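Local coordinates for T CELL surface glycoprotein CD4 (Rattus norvegicus, PDB 1CID), which probably acts as a T-cell co-receptor recognising MHC class II molecules, and is represented here by its two membrane-proximal immunoglobulin-like domains, at residues K57-N61 / P62-L66. Sequence-based numbering, arbitrary orientation.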
loop_
_atom_site.group_PDB
_atom_site.type_symbol
_atom_site.label_atom_id
_atom_site.label_comp_id
_atom_site.label_asym_id
_atom_site.label_seq_id
_atom_site.Cartn_x
_atom_site.Cartn_y
_atom_site.Cartn_z
ATOM N N LYS A 57 -6.237 -12.358 18.855
ATOM C CA LYS A 57 -6.102 -13.072 17.589
ATOM C C LYS A 57 -6.489 -12.507 16.230
ATOM O O LYS A 57 -7.537 -12.457 15.583
ATOM C CB LYS A 57 -6.665 -14.520 17.706
ATOM C CG LYS A 57 -5.837 -15.679 17.103
ATOM C CD LYS A 57 -4.390 -15.468 16.660
ATOM C CE LYS A 57 -4.022 -16.275 15.416
ATOM N NZ LYS A 57 -5.033 -15.978 14.337
ATOM N N SER A 58 -5.357 -12.196 15.640
ATOM C CA SER A 58 -5.041 -11.693 14.323
ATOM C C SER A 58 -5.070 -12.775 13.268
ATOM O O SER A 58 -5.506 -13.879 13.604
ATOM C CB SER A 58 -3.593 -11.179 14.400
ATOM O OG SER A 58 -2.894 -12.341 14.882
ATOM N N THR A 59 -4.666 -12.378 12.090
ATOM C CA THR A 59 -4.587 -13.330 10.983
ATOM C C THR A 59 -3.074 -13.271 10.690
ATOM O O THR A 59 -2.406 -12.430 11.327
ATOM C CB THR A 59 -5.353 -13.190 9.626
ATOM O OG1 THR A 59 -5.368 -11.750 9.347
ATOM C CG2 THR A 59 -6.717 -13.884 9.635
ATOM N N SER A 60 -2.796 -14.176 9.779
ATOM C CA SER A 60 -1.429 -14.425 9.292
ATOM C C SER A 60 -1.193 -14.175 7.782
ATOM O O SER A 60 -0.041 -14.489 7.317
ATOM C CB SER A 60 -0.975 -15.843 9.730
ATOM O OG SER A 60 -1.768 -16.906 10.234
ATOM N N ASN A 61 -2.175 -13.651 7.010
ATOM C CA ASN A 61 -1.878 -13.470 5.577
ATOM C C ASN A 61 -2.560 -12.300 4.963
ATOM O O ASN A 61 -3.672 -12.683 4.678
ATOM C CB ASN A 61 -2.064 -14.769 4.833
ATOM C CG ASN A 61 -1.824 -14.640 3.345
ATOM O OD1 ASN A 61 -2.772 -14.601 2.571
ATOM N ND2 ASN A 61 -0.577 -14.552 2.957
ATOM N N PRO A 62 -1.837 -11.194 4.756
ATOM C CA PRO A 62 -0.485 -10.757 5.077
ATOM C C PRO A 62 -0.111 -10.664 6.552
ATOM O O PRO A 62 -1.128 -10.502 7.265
ATOM C CB PRO A 62 -0.329 -9.340 4.550
ATOM C CG PRO A 62 -1.736 -8.822 4.552
ATOM C CD PRO A 62 -2.435 -10.038 4.078
ATOM N N LYS A 63 1.086 -10.668 7.088
ATOM C CA LYS A 63 1.239 -10.553 8.560
ATOM C C LYS A 63 1.233 -9.103 9.028
ATOM O O LYS A 63 2.262 -8.418 9.100
ATOM C CB LYS A 63 2.456 -11.280 9.129
ATOM C CG LYS A 63 2.344 -12.106 10.402
ATOM C CD LYS A 63 3.500 -12.997 10.842
ATOM C CE LYS A 63 3.648 -14.426 10.327
ATOM N NZ LYS A 63 4.726 -14.592 9.319
ATOM N N PHE A 64 0.068 -8.596 9.384
ATOM C CA PHE A 64 -0.194 -7.239 9.899
ATOM C C PHE A 64 0.629 -7.190 11.166
ATOM O O PHE A 64 0.820 -8.244 11.765
ATOM C CB PHE A 64 -1.654 -7.119 10.017
ATOM C CG PHE A 64 -2.545 -7.140 8.842
ATOM C CD1 PHE A 64 -2.350 -6.219 7.824
ATOM C CD2 PHE A 64 -3.675 -7.963 8.760
ATOM C CE1 PHE A 64 -3.173 -6.117 6.696
ATOM C CE2 PHE A 64 -4.552 -7.907 7.680
ATOM C CZ PHE A 64 -4.277 -6.979 6.635
ATOM N N GLN A 65 1.193 -6.119 11.608
ATOM C CA GLN A 65 1.966 -6.023 12.821
ATOM C C GLN A 65 1.403 -4.768 13.498
ATOM O O GLN A 65 1.370 -3.818 12.691
ATOM C CB GLN A 65 3.390 -5.553 12.805
ATOM C CG GLN A 65 4.191 -6.645 13.520
ATOM C CD GLN A 65 5.156 -7.055 12.407
ATOM O OE1 GLN A 65 6.370 -6.962 12.571
ATOM N NE2 GLN A 65 4.513 -7.454 11.297
ATOM N N LEU A 66 1.122 -4.856 14.759
ATOM C CA LEU A 66 0.573 -3.655 15.401
ATOM C C LEU A 66 1.674 -3.157 16.334
ATOM O O LEU A 66 2.408 -3.956 16.855
ATOM C CB LEU A 66 -0.692 -3.802 16.241
ATOM C CG LEU A 66 -2.124 -3.340 16.118
ATOM C CD1 LEU A 66 -2.243 -1.970 15.500
ATOM C CD2 LEU A 66 -2.785 -4.419 15.251
#
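A cis-proline turn, S60-N61-P62-K63, reverses the chain just before strand 65-66. Two observations make it a type VI beta-turn. The N61-P62 peptide is cis, bringing the CA atoms of N61 and P62 to 3.1 Å. The chain does double back, with S60 CA 4.8 Å from K63 CA. Within that class it comes closest to VIb: N61 is extended, P62 has phi/psi -62/159°, and no backbone hydrogen bond closes the turn, S60 O and K63 N standing 4.0 Å apart. The N61 side chain extends with CG anti to its own N (chi1 178°), which sets CG beside the carbonyl carbon and 3.7 Å from P62 N. Beyond the proline, a weak bond from F64 N to P62 O (3.1 Å) spans K63, as in an inverse gamma-turn.

In the V-like sandwich of this first domain, the loop carries the chain from strand 52-56, at the edge of one sheet, to strand 65-66, at the edge of the other. The ring of F64, on the arm leading into strand 65-66, is met by residues from both sides of the turn's cis peptide. Over one face comes P62 CG, 3.7 Å above the plane and displaced toward the rim. T59 approaches differently: its OG1 sits at the ring edge, close to the plane, 4.2 Å from F64 CD2, and the two side chains run alongside each other. At that distance the approach is loose and non-polar; the hydroxyl's hydrogen bond goes to W43 O. F64 and P62 are the buried pair, F64 meeting W32 edge-to-face and touching L74, while P62 packs on I76 and F83.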